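Local atomic coordinates of putative N-acetylneuraminate lyase ([Ruminococcus] gnavus ATCC 29149, PDB entry 6RB7), a protein that belongs to the dihydrodipicolinate synthetase family and folds as an eight-stranded beta/alpha barrel, four copies of which are found in the assembly. Residues 41-46 with 65-70; 47-52 with 85-90; 58-63 with 93-98; 79-84 with 286-291. All coordinates share one frame; numbering follows the deposited sequence. Where two conformers were deposited one is given.

In the fold
From the N terminus, contact 1 closes the first beta-alpha unit of the barrel, joining strand 41-43 and its following turn to the end of helix 57-70. Contact 2 spans from the loop after that strand to the loop before helix 89-103, and contact 3 packs helices 57-70 and 89-103 side by side. Contact 4 makes the longest closure, from the loop after strand 74-77 to helix 287-299 near the C terminus. None is nested inside another: contacts 1, 2 and 3 cross one another, contact 4 crosses contacts 2 and 3, and only contacts 1 and 4 are in series. Phe-45 of contact 1 also touches Val-60 of contact 3.

Contact 1. Residues 41-46 with 65-70; sequences VIPAFY and KYFVKK
Phe-67 meets Pro-43 and Phe-45 where helix 57-70 lies against the first strand of the beta/alpha barrel. The pairing belongs to the first beta-alpha unit of that fold, in which a strand is followed by the helix that packs on its outer side. The two segments bury 189 Å² between them, nearly all of it by apolar side chains. Along the helix, Tyr-66 comes first. It reaches past this contact, its hydroxyl bonding to Gly-245 O, but its atom CD2 sits over the centre of one face of the Phe-67 ring, 3.9 Å above the plane. Phe-67 itself is turned inward with CG anti to the carbonyl carbon (chi1 -77°), which sends the phenyl group towards the strand. Different carbons of its ring serve the two partners. CE1 receives the proline ring, with Pro-43 CB at 3.5 Å and Pro-43 CG at 3.6 Å. CE2 instead lies 3.8 Å from Phe-45 CD1, and the neighbouring CD2 is 4.1 Å from Phe-45 CE1. The two aromatic rings meet at an oblique inclination. Phe-67 is thus wedged between a proline and a phenylalanine two residues apart in sequence, while the backbone of both bonds to Tyr-76 of the next strand. Further along, Lys-70 turns to the C-terminal helices, with NZ in salt bridges to Glu-249 and Glu-299. Its aliphatic part stays on the helix surface, CG standing 4.0 Å above the plane of the Tyr-66 ring and displaced from the ring centre.

Contact 2. Residues 47-52 with 85-90; sequences ACYDKE and IYQSVE
Ala-47 and Tyr-49 both meet the side-chain amide of Gln-87, which supplies all the close approaches from segment 85-90. Ala-47 comes first: its CB points toward the other segment and lies 3.4 Å from Gln-87 NE2, a plain packing contact, while its carbonyl oxygen accepts from Lys-292 NZ. Cys-48 turns the opposite way and packs on helix 57-70 through Val-60 and Leu-63. Tyr-49 returns to the contact, a chi1 of -54° bringing its ring round to the side of the backbone N. Its hydroxyl oxygen is 3.3 Å from Gln-87 NE2, and the N-H points at it fairly straight, at 163°, yet the length makes this a weak bond. The stronger partner of Tyr-49 OH is the carboxylate of Glu-83. The same NE2 stands 4.0 Å from Tyr-49 CE1. Ring and amide planes are 85° apart, which excludes a parallel stack, and NE2 comes in obliquely to the ring. Gln-87 reaches across with its chain extended beyond CG; because the residue was modelled in two conformers, the weak bond to Tyr-49 is doubtful as a permanent feature. Just after Gln-87, Ser-88 is the N-cap of helix 89-103, its OG accepting from Asp-91 N. With 98 Å² buried, this is a small junction between two beta-alpha loops, those following strands 41-43 and 74-77, at the end of the beta/alpha barrel where the C termini of the strands lie.

Contact 3. Residues 58-63 with 93-98; sequences EGVQGL and KIVLEN
Gln-61 and Asn-98 both carry CG beside the backbone N, and for Gln-61 the combination of chi1 at -67° with an extended chain beyond CG carries the amide across to the other helix. There NE2 donates to Asn-98 OD1 over 2.9 Å with an N-H...O angle of 164°. The donor lies in the plane of the Asn-98 carbonyl, the acceptor lies in that of the Gln-61 amide, and the two amides are also nearly coplanar. The other end of the Asn-98 amide is held too: ND2 bonds at 2.9 Å to Ile-94 O one turn back. That oxygen also takes Asn-98 N, the two donors arriving from opposite faces of its plane. With both ends of the amide engaged, its rotation is fixed, and Lys-101 NZ adds a second donor to OD1. This is the packing of two consecutive outer helices of the beta/alpha barrel, 57-70 and 89-103, whose axes here come within 8.8 Å at a signed crossing angle of -45°. The apolar half of the interface centres on Val-60. Its CG1 fits against Val-95 O at 3.4 Å and Asn-98 CB at 3.5 Å, the valine and asparagine side chains crossing at about a right angle. Its other branch, CG2, faces CG2 of Val-95 at 4.3 Å.

Contact 4. Residues 79-84 with 286-291; sequences GSSGEC and NMYAVI
The loop that follows the second barrel strand, 74-77, meets the start of helix 287-299 through Ser-81 and Tyr-288. Helix 287-299 belongs to the helical part that follows the eighth strand, so the contact ties this addition to the end of the beta/alpha barrel where the C termini of the strands lie. The loop reads GSSGE over residues 79-83, matching the GxxGE pattern that follows the second strand in this family. Ser-81 OG and Tyr-288 OH form a short hydrogen bond of 2.6 Å between two hydroxyls. The same phenol oxygen bonds to a Tris molecule (2-amino-2-hydroxymethyl-propane-1,3-diol), probably from the crystallisation liquor, which may mark a pocket beside it. The serine backbone also lies over one face of the ring: Ser-81 CA is 4.2 Å from the ring centroid and 26° off the normal, a CH-pi contact. The opposite face takes Met-287 CE, 3.4 Å above the plane and displaced from the ring centre, so the ring is held between a backbone and a methionine methyl. With chi1 at -63°, Tyr-288 directs its ring at the loop. Nearby, Glu-83 OE1 is hydrogen-bonded to Tyr-49 OH and OE2 forms a salt bridge with Lys-292. Asn-286 is the N-cap of the helix, its OD1 accepting from Tyr-288 N at 2.9 Å, with the donor above the carbonyl plane.

Contact 1. Residues 41-46 with 65-70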
loop_
_atom_site.group_PDB
_atom_site.type_symbol
_atom_site.label_atom_id
_atom_site.label_comp_id
_atom_site.label_asym_id
_atom_site.label_seq_id
_atom_site.Cartn_x
_atom_site.Cartn_y
_atom_site.Cartn_z
ATOM N N VAL A 41 8.273 13.555 28.551
ATOM C CA VAL A 41 7.917 12.132 28.345
ATOM C C VAL A 41 6.517 11.917 28.932
ATOM O O VAL A 41 6.298 12.114 30.127
ATOM C CB VAL A 41 8.960 11.258 29.032
ATOM C CG1 VAL A 41 8.525 9.805 29.101
ATOM C CG2 VAL A 41 10.331 11.430 28.375
ATOM N N ILE A 42 5.571 11.565 28.061
ATOM C CA ILE A 42 4.153 11.315 28.419
ATOM C C ILE A 42 3.815 9.887 28.016
ATOM O O ILE A 42 3.411 9.595 26.875
ATOM C CB ILE A 42 3.221 12.362 27.792
ATOM C CG1 ILE A 42 3.570 13.767 28.288
ATOM C CG2 ILE A 42 1.758 12.004 28.057
ATOM C CD1 ILE A 42 2.702 14.868 27.717
ATOM N N PRO A 43 4.028 8.901 28.901
ATOM C CA PRO A 43 3.622 7.545 28.579
ATOM C C PRO A 43 2.142 7.383 28.279
ATOM O O PRO A 43 1.302 8.011 28.913
ATOM C CB PRO A 43 3.927 6.770 29.870
ATOM C CG PRO A 43 5.003 7.595 30.556
ATOM C CD PRO A 43 4.600 9.025 30.259
ATOM N N ALA A 44 1.812 6.510 27.331
ATOM C CA ALA A 44 0.448 5.975 27.204
ATOM C C ALA A 44 0.125 5.160 28.445
ATOM O O ALA A 44 0.905 4.315 28.885
ATOM C CB ALA A 44 0.302 5.146 25.967
ATOM N N PHE A 45 -1.014 5.447 29.022
ATOM C CA PHE A 45 -1.550 4.751 30.195
ATOM C C PHE A 45 -2.178 3.437 29.763
ATOM O O PHE A 45 -2.981 3.406 28.813
ATOM C CB PHE A 45 -2.576 5.651 30.856
ATOM C CG PHE A 45 -2.924 5.272 32.279
ATOM C CD1 PHE A 45 -2.143 5.742 33.318
ATOM C CD2 PHE A 45 -4.032 4.498 32.549
ATOM C CE1 PHE A 45 -2.461 5.399 34.616
ATOM C CE2 PHE A 45 -4.348 4.151 33.850
ATOM C CZ PHE A 45 -3.549 4.605 34.893
ATOM N N TYR A 46 -1.827 2.337 30.411
ATOM C CA TYR A 46 -2.358 1.009 30.033
ATOM C C TYR A 46 -3.755 0.785 30.615
ATOM O O TYR A 46 -4.159 1.410 31.621
ATOM C CB TYR A 46 -1.403 -0.097 30.493
ATOM C CG TYR A 46 0.006 0.088 30.005
ATOM C CD1 TYR A 46 0.256 0.313 28.661
ATOM C CD2 TYR A 46 1.084 0.141 30.877
ATOM C CE1 TYR A 46 1.545 0.519 28.200
ATOM C CE2 TYR A 46 2.372 0.311 30.426
ATOM C CZ TYR A 46 2.611 0.530 29.080
ATOM O OH TYR A 46 3.902 0.695 28.612
ATOM N N LYS A 65 -0.175 6.233 40.344
ATOM C CA LYS A 65 0.818 6.558 41.400
ATOM C C LYS A 65 2.206 6.132 40.925
ATOM O O LYS A 65 3.211 6.819 41.259
ATOM C CB LYS A 65 0.415 5.880 42.698
ATOM C CG LYS A 65 -0.844 6.463 43.292
ATOM C CD LYS A 65 -1.281 5.868 44.608
ATOM C CE LYS A 65 -1.651 4.403 44.480
ATOM N NZ LYS A 65 -2.063 3.809 45.785
ATOM N N TYR A 66 2.296 5.031 40.182
ATOM C CA TYR A 66 3.564 4.575 39.572
ATOM C C TYR A 66 4.123 5.666 38.670
ATOM O O TYR A 66 5.291 6.014 38.789
ATOM C CB TYR A 66 3.327 3.284 38.807
ATOM C CG TYR A 66 4.393 2.846 37.828
ATOM C CD1 TYR A 66 5.525 2.175 38.232
ATOM C CD2 TYR A 66 4.202 3.061 36.467
ATOM C CE1 TYR A 66 6.474 1.719 37.320
ATOM C CE2 TYR A 66 5.145 2.616 35.546
ATOM C CZ TYR A 66 6.276 1.931 35.967
ATOM O OH TYR A 66 7.193 1.505 35.042
ATOM N N PHE A 67 3.310 6.223 37.788
ATOM C CA PHE A 67 3.804 7.274 36.873
ATOM C C PHE A 67 4.187 8.541 37.636
ATOM O O PHE A 67 5.192 9.177 37.305
ATOM C CB PHE A 67 2.780 7.563 35.785
ATOM C CG PHE A 67 2.757 6.504 34.708
ATOM C CD1 PHE A 67 3.916 6.195 34.018
ATOM C CD2 PHE A 67 1.596 5.819 34.407
ATOM C CE1 PHE A 67 3.895 5.233 33.012
ATOM C CE2 PHE A 67 1.565 4.901 33.349
ATOM C CZ PHE A 67 2.742 4.570 32.715
ATOM N N VAL A 68 3.438 8.914 38.674
ATOM C CA VAL A 68 3.845 10.066 39.524
ATOM C C VAL A 68 5.213 9.788 40.142
ATOM O O VAL A 68 6.107 10.662 40.058
ATOM C CB VAL A 68 2.804 10.323 40.620
ATOM C CG1 VAL A 68 3.334 11.307 41.638
ATOM C CG2 VAL A 68 1.481 10.763 40.052
ATOM N N LYS A 69 5.412 8.609 40.716
ATOM C CA LYS A 69 6.701 8.309 41.378
ATOM C C LYS A 69 7.856 8.208 40.374
ATOM O O LYS A 69 8.990 8.566 40.748
ATOM C CB LYS A 69 6.535 7.139 42.322
ATOM C CG LYS A 69 5.599 7.497 43.487
ATOM C CD LYS A 69 5.910 8.718 44.319
ATOM C CE LYS A 69 4.910 8.879 45.449
ATOM N NZ LYS A 69 5.196 10.082 46.268
ATOM N N LYS A 70 7.601 7.844 39.115
ATOM C CA LYS A 70 8.666 7.796 38.106
ATOM C C LYS A 70 9.005 9.178 37.573
ATOM O O LYS A 70 10.048 9.282 36.913
ATOM C CB LYS A 70 8.286 6.849 36.977
ATOM C CG LYS A 70 8.190 5.383 37.371
ATOM C CD LYS A 70 9.510 4.797 37.793
ATOM C CE LYS A 70 9.347 3.298 38.057
ATOM N NZ LYS A 70 10.536 2.644 38.652
#

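Contact 2. Residues 47-52 with 85-90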
loop_
_atom_site.group_PDB
_atom_site.type_symbol
_atom_site.label_atom_id
_atom_site.label_comp_id
_atom_site.label_asym_id
_atom_site.label_seq_id
_atom_site.Cartn_x
_atom_site.Cartn_y
_atom_site.Cartn_z
ATOM N N ALA A 47 -4.484 -0.122 29.971
ATOM C CA ALA A 47 -5.754 -0.664 30.509
ATOM C C ALA A 47 -5.458 -1.491 31.747
ATOM O O ALA A 47 -4.662 -2.423 31.667
ATOM C CB ALA A 47 -6.517 -1.444 29.482
ATOM N N CYS A 48 -6.109 -1.173 32.863
ATOM C CA CYS A 48 -5.916 -1.881 34.149
ATOM C C CYS A 48 -7.207 -2.624 34.470
ATOM O O CYS A 48 -8.251 -1.958 34.747
ATOM C CB CYS A 48 -5.600 -0.891 35.247
ATOM S SG CYS A 48 -4.071 0.034 34.971
ATOM N N TYR A 49 -7.147 -3.954 34.449
ATOM C CA TYR A 49 -8.323 -4.799 34.653
ATOM C C TYR A 49 -8.188 -5.616 35.933
ATOM O O TYR A 49 -7.096 -5.871 36.413
ATOM C CB TYR A 49 -8.551 -5.756 33.493
ATOM C CG TYR A 49 -8.628 -5.110 32.126
ATOM C CD1 TYR A 49 -9.708 -4.339 31.750
ATOM C CD2 TYR A 49 -7.650 -5.389 31.186
ATOM C CE1 TYR A 49 -9.802 -3.802 30.473
ATOM C CE2 TYR A 49 -7.731 -4.856 29.904
ATOM C CZ TYR A 49 -8.826 -4.097 29.546
ATOM O OH TYR A 49 -8.914 -3.519 28.300
ATOM N N ASP A 50 -9.363 -5.961 36.459
ATOM C CA ASP A 50 -9.454 -6.929 37.573
ATOM C C ASP A 50 -9.411 -8.350 36.992
ATOM O O ASP A 50 -9.262 -8.538 35.782
ATOM C CB ASP A 50 -10.684 -6.616 38.429
ATOM C CG ASP A 50 -12.038 -6.871 37.781
ATOM O OD1 ASP A 50 -12.095 -7.602 36.725
ATOM O OD2 ASP A 50 -13.038 -6.273 38.286
ATOM N N LYS A 51 -9.569 -9.366 37.850
ATOM C CA LYS A 51 -9.433 -10.768 37.403
ATOM C C LYS A 51 -10.612 -11.181 36.522
ATOM O O LYS A 51 -10.414 -12.134 35.775
ATOM C CB LYS A 51 -9.313 -11.706 38.611
ATOM C CG LYS A 51 -7.982 -11.541 39.343
ATOM C CD LYS A 51 -6.768 -11.941 38.505
ATOM C CE LYS A 51 -5.500 -11.188 38.848
ATOM N NZ LYS A 51 -4.314 -12.037 38.597
ATOM N N GLU A 52 -11.745 -10.479 36.601
ATOM C CA GLU A 52 -12.946 -10.766 35.766
ATOM C C GLU A 52 -12.856 -9.999 34.433
ATOM O O GLU A 52 -13.764 -10.148 33.643
ATOM C CB GLU A 52 -14.220 -10.377 36.517
ATOM C CG GLU A 52 -14.515 -11.304 37.697
ATOM C CD GLU A 52 -15.407 -10.739 38.796
ATOM O OE1 GLU A 52 -15.959 -9.632 38.636
ATOM O OE2 GLU A 52 -15.533 -11.411 39.828
ATOM N N ILE A 85 -10.007 1.021 21.828
ATOM C CA ILE A 85 -10.807 0.386 20.747
ATOM C C ILE A 85 -11.760 -0.624 21.394
ATOM O O ILE A 85 -12.837 -0.847 20.899
ATOM C CB ILE A 85 -9.826 -0.284 19.743
ATOM C CG1 ILE A 85 -8.953 0.785 19.079
ATOM C CG2 ILE A 85 -10.563 -1.135 18.697
ATOM C CD1 ILE A 85 -9.738 1.737 18.238
ATOM N N TYR A 86 -11.327 -1.267 22.476
ATOM C CA TYR A 86 -11.990 -2.426 23.090
ATOM C C TYR A 86 -12.814 -2.045 24.328
ATOM O O TYR A 86 -13.334 -2.949 25.011
ATOM C CB TYR A 86 -10.969 -3.500 23.429
ATOM C CG TYR A 86 -10.073 -3.842 22.267
ATOM C CD1 TYR A 86 -10.617 -4.298 21.072
ATOM C CD2 TYR A 86 -8.718 -3.596 22.301
ATOM C CE1 TYR A 86 -9.836 -4.553 19.971
ATOM C CE2 TYR A 86 -7.917 -3.902 21.224
ATOM C CZ TYR A 86 -8.467 -4.359 20.041
ATOM O OH TYR A 86 -7.672 -4.578 18.944
ATOM N N GLN A 87 -12.933 -0.750 24.623
ATOM C CA GLN A 87 -13.564 -0.277 25.870
ATOM C C GLN A 87 -14.864 0.435 25.551
ATOM O O GLN A 87 -14.985 1.005 24.460
ATOM C CB GLN A 87 -12.612 0.588 26.679
ATOM C CG GLN A 87 -11.568 -0.301 27.330
ATOM C CD GLN A 87 -10.516 0.460 28.087
ATOM O OE1 GLN A 87 -10.571 1.686 28.165
ATOM N NE2 GLN A 87 -9.568 -0.266 28.659
ATOM N N SER A 88 -15.799 0.368 26.488
ATOM C CA SER A 88 -17.043 1.148 26.441
ATOM C C SER A 88 -16.773 2.579 26.898
ATOM O O SER A 88 -15.728 2.867 27.537
ATOM C CB SER A 88 -18.083 0.476 27.298
ATOM O OG SER A 88 -17.737 0.558 28.654
ATOM N N VAL A 89 -17.737 3.448 26.639
ATOM C CA VAL A 89 -17.712 4.822 27.201
ATOM C C VAL A 89 -17.599 4.719 28.716
ATOM O O VAL A 89 -16.783 5.426 29.314
ATOM C CB VAL A 89 -18.937 5.605 26.724
ATOM C CG1 VAL A 89 -19.120 6.861 27.516
ATOM C CG2 VAL A 89 -18.832 5.898 25.215
ATOM N N GLU A 90 -18.409 3.875 29.347
ATOM C CA GLU A 90 -18.382 3.751 30.837
ATOM C C GLU A 90 -16.998 3.295 31.309
ATOM O O GLU A 90 -16.489 3.888 32.255
ATOM C CB GLU A 90 -19.502 2.815 31.277
ATOM C CG GLU A 90 -19.509 2.584 32.769
ATOM C CD GLU A 90 -20.129 3.703 33.598
ATOM O OE1 GLU A 90 -20.454 4.811 33.040
ATOM O OE2 GLU A 90 -20.334 3.452 34.816
#

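Contact 3. Residues 58-63 with 93-98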
loop_
_atom_site.group_PDB
_atom_site.type_symbol
_atom_site.label_atom_id
_atom_site.label_comp_id
_atom_site.label_asym_id
_atom_site.label_seq_id
_atom_site.Cartn_x
_atom_site.Cartn_y
_atom_site.Cartn_z
ATOM N N GLU A 58 -8.823 0.295 41.581
ATOM C CA GLU A 58 -7.578 0.177 42.383
ATOM C C GLU A 58 -6.367 -0.006 41.452
ATOM O O GLU A 58 -5.313 0.599 41.734
ATOM C CB GLU A 58 -7.708 -0.986 43.376
ATOM C CG GLU A 58 -8.944 -0.832 44.265
ATOM C CD GLU A 58 -10.209 -1.619 43.908
ATOM O OE1 GLU A 58 -10.738 -1.556 42.720
ATOM O OE2 GLU A 58 -10.691 -2.301 44.840
ATOM N N GLY A 59 -6.508 -0.780 40.381
ATOM C CA GLY A 59 -5.431 -0.967 39.389
ATOM C C GLY A 59 -5.078 0.320 38.702
ATOM O O GLY A 59 -3.884 0.639 38.562
ATOM N N VAL A 60 -6.095 1.079 38.299
ATOM C CA VAL A 60 -5.865 2.397 37.640
ATOM C C VAL A 60 -5.133 3.328 38.618
ATOM O O VAL A 60 -4.159 4.005 38.237
ATOM C CB VAL A 60 -7.175 3.013 37.130
ATOM C CG1 VAL A 60 -6.951 4.457 36.676
ATOM C CG2 VAL A 60 -7.838 2.193 36.048
ATOM N N GLN A 61 -5.577 3.383 39.882
ATOM C CA GLN A 61 -4.924 4.285 40.840
ATOM C C GLN A 61 -3.471 3.843 41.046
ATOM O O GLN A 61 -2.598 4.712 41.103
ATOM C CB GLN A 61 -5.729 4.329 42.138
ATOM C CG GLN A 61 -7.074 4.964 41.982
ATOM C CD GLN A 61 -7.816 5.025 43.297
ATOM O OE1 GLN A 61 -7.200 4.917 44.376
ATOM N NE2 GLN A 61 -9.137 5.122 43.200
ATOM N N GLY A 62 -3.224 2.538 41.101
ATOM C CA GLY A 62 -1.870 1.980 41.260
ATOM C C GLY A 62 -0.951 2.437 40.139
ATOM O O GLY A 62 0.182 2.885 40.373
ATOM N N LEU A 63 -1.432 2.287 38.901
ATOM C CA LEU A 63 -0.589 2.667 37.751
ATOM C C LEU A 63 -0.380 4.185 37.701
ATOM O O LEU A 63 0.720 4.634 37.345
ATOM C CB LEU A 63 -1.199 2.121 36.457
ATOM C CG LEU A 63 -0.330 2.336 35.222
ATOM C CD1 LEU A 63 0.995 1.599 35.311
ATOM C CD2 LEU A 63 -1.080 1.914 33.976
ATOM N N LYS A 93 -14.647 6.287 31.135
ATOM C CA LYS A 93 -14.942 7.244 32.214
ATOM C C LYS A 93 -14.343 6.754 33.530
ATOM O O LYS A 93 -13.700 7.559 34.224
ATOM C CB LYS A 93 -16.447 7.414 32.375
ATOM C CG LYS A 93 -17.094 8.224 31.280
ATOM C CD LYS A 93 -18.580 8.394 31.536
ATOM C CE LYS A 93 -19.277 9.224 30.491
ATOM N NZ LYS A 93 -20.745 9.285 30.759
ATOM N N ILE A 94 -14.509 5.474 33.845
ATOM C CA ILE A 94 -13.964 4.901 35.099
ATOM C C ILE A 94 -12.435 5.046 35.106
ATOM O O ILE A 94 -11.861 5.477 36.116
ATOM C CB ILE A 94 -14.444 3.468 35.298
ATOM C CG1 ILE A 94 -15.972 3.489 35.541
ATOM C CG2 ILE A 94 -13.677 2.817 36.447
ATOM C CD1 ILE A 94 -16.601 2.151 35.466
ATOM N N VAL A 95 -11.774 4.762 33.982
ATOM C CA VAL A 95 -10.311 4.916 33.955
ATOM C C VAL A 95 -9.943 6.363 34.289
ATOM O O VAL A 95 -9.085 6.606 35.156
ATOM C CB VAL A 95 -9.723 4.485 32.591
ATOM C CG1 VAL A 95 -8.282 4.883 32.478
ATOM C CG2 VAL A 95 -9.923 2.991 32.360
ATOM N N LEU A 96 -10.528 7.327 33.581
ATOM C CA LEU A 96 -10.079 8.723 33.721
ATOM C C LEU A 96 -10.419 9.244 35.142
ATOM O O LEU A 96 -9.592 9.942 35.712
ATOM C CB LEU A 96 -10.677 9.600 32.636
ATOM C CG LEU A 96 -10.201 11.040 32.660
ATOM C CD1 LEU A 96 -8.680 11.128 32.383
ATOM C CD2 LEU A 96 -10.968 11.845 31.629
ATOM N N GLU A 97 -11.573 8.875 35.665
ATOM C CA GLU A 97 -11.939 9.283 37.045
ATOM C C GLU A 97 -10.878 8.809 38.027
ATOM O O GLU A 97 -10.511 9.585 38.911
ATOM C CB GLU A 97 -13.318 8.727 37.388
ATOM C CG GLU A 97 -14.405 9.462 36.673
ATOM C CD GLU A 97 -15.780 8.804 36.722
ATOM O OE1 GLU A 97 -15.919 7.753 37.365
ATOM O OE2 GLU A 97 -16.705 9.317 36.060
ATOM N N ASN A 98 -10.411 7.573 37.899
ATOM C CA ASN A 98 -9.428 6.990 38.836
ATOM C C ASN A 98 -8.038 7.572 38.615
ATOM O O ASN A 98 -7.315 7.741 39.588
ATOM C CB ASN A 98 -9.525 5.484 38.821
ATOM C CG ASN A 98 -10.759 5.034 39.594
ATOM O OD1 ASN A 98 -10.743 5.083 40.834
ATOM N ND2 ASN A 98 -11.827 4.664 38.885
#

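Contact 4. Residues 79-84 with 286-291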
loop_
_atom_site.group_PDB
_atom_site.type_symbol
_atom_site.label_atom_id
_atom_site.label_comp_id
_atom_site.label_asym_id
_atom_site.label_seq_id
_atom_site.Cartn_x
_atom_site.Cartn_y
_atom_site.Cartn_z
ATOM N N GLY A 79 -5.815 5.937 25.164
ATOM C CA GLY A 79 -5.365 5.767 23.779
ATOM C C GLY A 79 -5.517 4.328 23.310
ATOM O O GLY A 79 -6.010 3.463 24.063
ATOM N N SER A 80 -5.078 4.013 22.098
ATOM C CA SER A 80 -5.113 2.614 21.634
ATOM C C SER A 80 -4.169 1.742 22.452
ATOM O O SER A 80 -4.488 0.597 22.676
ATOM C CB SER A 80 -4.899 2.469 20.142
ATOM O OG SER A 80 -3.661 2.983 19.777
ATOM N N SER A 81 -3.057 2.291 22.980
ATOM C CA SER A 81 -2.161 1.537 23.894
ATOM C C SER A 81 -2.895 1.249 25.198
ATOM O O SER A 81 -2.481 0.340 25.905
ATOM C CB SER A 81 -0.854 2.309 24.122
ATOM O OG SER A 81 -0.132 2.455 22.914
ATOM N N GLY A 82 -3.908 2.058 25.537
ATOM C CA GLY A 82 -4.824 1.811 26.657
ATOM C C GLY A 82 -6.036 0.993 26.275
ATOM O O GLY A 82 -7.022 0.964 27.024
ATOM N N GLU A 83 -6.011 0.351 25.118
ATOM C CA GLU A 83 -7.066 -0.579 24.654
ATOM C C GLU A 83 -8.390 0.138 24.430
ATOM O O GLU A 83 -9.435 -0.482 24.552
ATOM C CB GLU A 83 -7.172 -1.777 25.593
ATOM C CG GLU A 83 -5.864 -2.535 25.677
ATOM C CD GLU A 83 -5.821 -3.672 26.695
ATOM O OE1 GLU A 83 -6.813 -4.401 26.788
ATOM O OE2 GLU A 83 -4.759 -3.858 27.324
ATOM N N CYS A 84 -8.358 1.405 24.036
ATOM C CA CYS A 84 -9.609 2.201 23.932
ATOM C C CYS A 84 -10.546 1.592 22.896
ATOM O O CYS A 84 -11.774 1.669 23.094
ATOM C CB CYS A 84 -9.380 3.668 23.621
ATOM S SG CYS A 84 -8.642 4.030 22.016
ATOM N N ASN A 286 0.171 -10.516 22.881
ATOM C CA ASN A 286 0.242 -9.096 22.483
ATOM C C ASN A 286 1.336 -8.384 23.287
ATOM O O ASN A 286 1.567 -8.670 24.472
ATOM C CB ASN A 286 -1.126 -8.472 22.700
ATOM C CG ASN A 286 -1.156 -7.007 22.329
ATOM O OD1 ASN A 286 -1.065 -6.159 23.236
ATOM N ND2 ASN A 286 -1.308 -6.739 21.035
ATOM N N MET A 287 1.969 -7.401 22.655
ATOM C CA MET A 287 3.034 -6.608 23.321
ATOM C C MET A 287 2.537 -6.013 24.641
ATOM O O MET A 287 3.314 -5.968 25.604
ATOM C CB MET A 287 3.559 -5.487 22.440
ATOM C CG MET A 287 4.855 -4.867 23.020
ATOM S SD MET A 287 5.208 -3.281 22.228
ATOM C CE MET A 287 3.825 -2.343 22.860
ATOM N N TYR A 288 1.300 -5.511 24.729
ATOM C CA TYR A 288 0.793 -4.917 25.984
ATOM C C TYR A 288 0.640 -6.018 27.047
ATOM O O TYR A 288 0.783 -5.696 28.220
ATOM C CB TYR A 288 -0.435 -4.042 25.747
ATOM C CG TYR A 288 -0.093 -2.875 24.858
ATOM C CD1 TYR A 288 0.742 -1.866 25.308
ATOM C CD2 TYR A 288 -0.504 -2.834 23.543
ATOM C CE1 TYR A 288 1.132 -0.822 24.491
ATOM C CE2 TYR A 288 -0.103 -1.799 22.706
ATOM C CZ TYR A 288 0.751 -0.813 23.173
ATOM O OH TYR A 288 1.126 0.241 22.363
ATOM N N ALA A 289 0.323 -7.240 26.632
ATOM C CA ALA A 289 0.258 -8.387 27.597
ATOM C C ALA A 289 1.665 -8.626 28.156
ATOM O O ALA A 289 1.801 -8.904 29.376
ATOM C CB ALA A 289 -0.289 -9.605 26.929
ATOM N N VAL A 290 2.690 -8.556 27.297
ATOM C CA VAL A 290 4.094 -8.703 27.746
ATOM C C VAL A 290 4.404 -7.589 28.736
ATOM O O VAL A 290 4.954 -7.849 29.791
ATOM C CB VAL A 290 5.074 -8.701 26.556
ATOM C CG1 VAL A 290 6.503 -8.614 27.023
ATOM C CG2 VAL A 290 4.824 -9.872 25.650
ATOM N N ILE A 291 4.055 -6.334 28.408
ATOM C CA ILE A 291 4.394 -5.207 29.317
ATOM C C ILE A 291 3.695 -5.378 30.669
ATOM O O ILE A 291 4.333 -5.166 31.689
ATOM C CB ILE A 291 4.044 -3.846 28.646
ATOM C CG1 ILE A 291 4.999 -3.584 27.474
ATOM C CG2 ILE A 291 4.116 -2.731 29.669
ATOM C CD1 ILE A 291 4.617 -2.376 26.650
#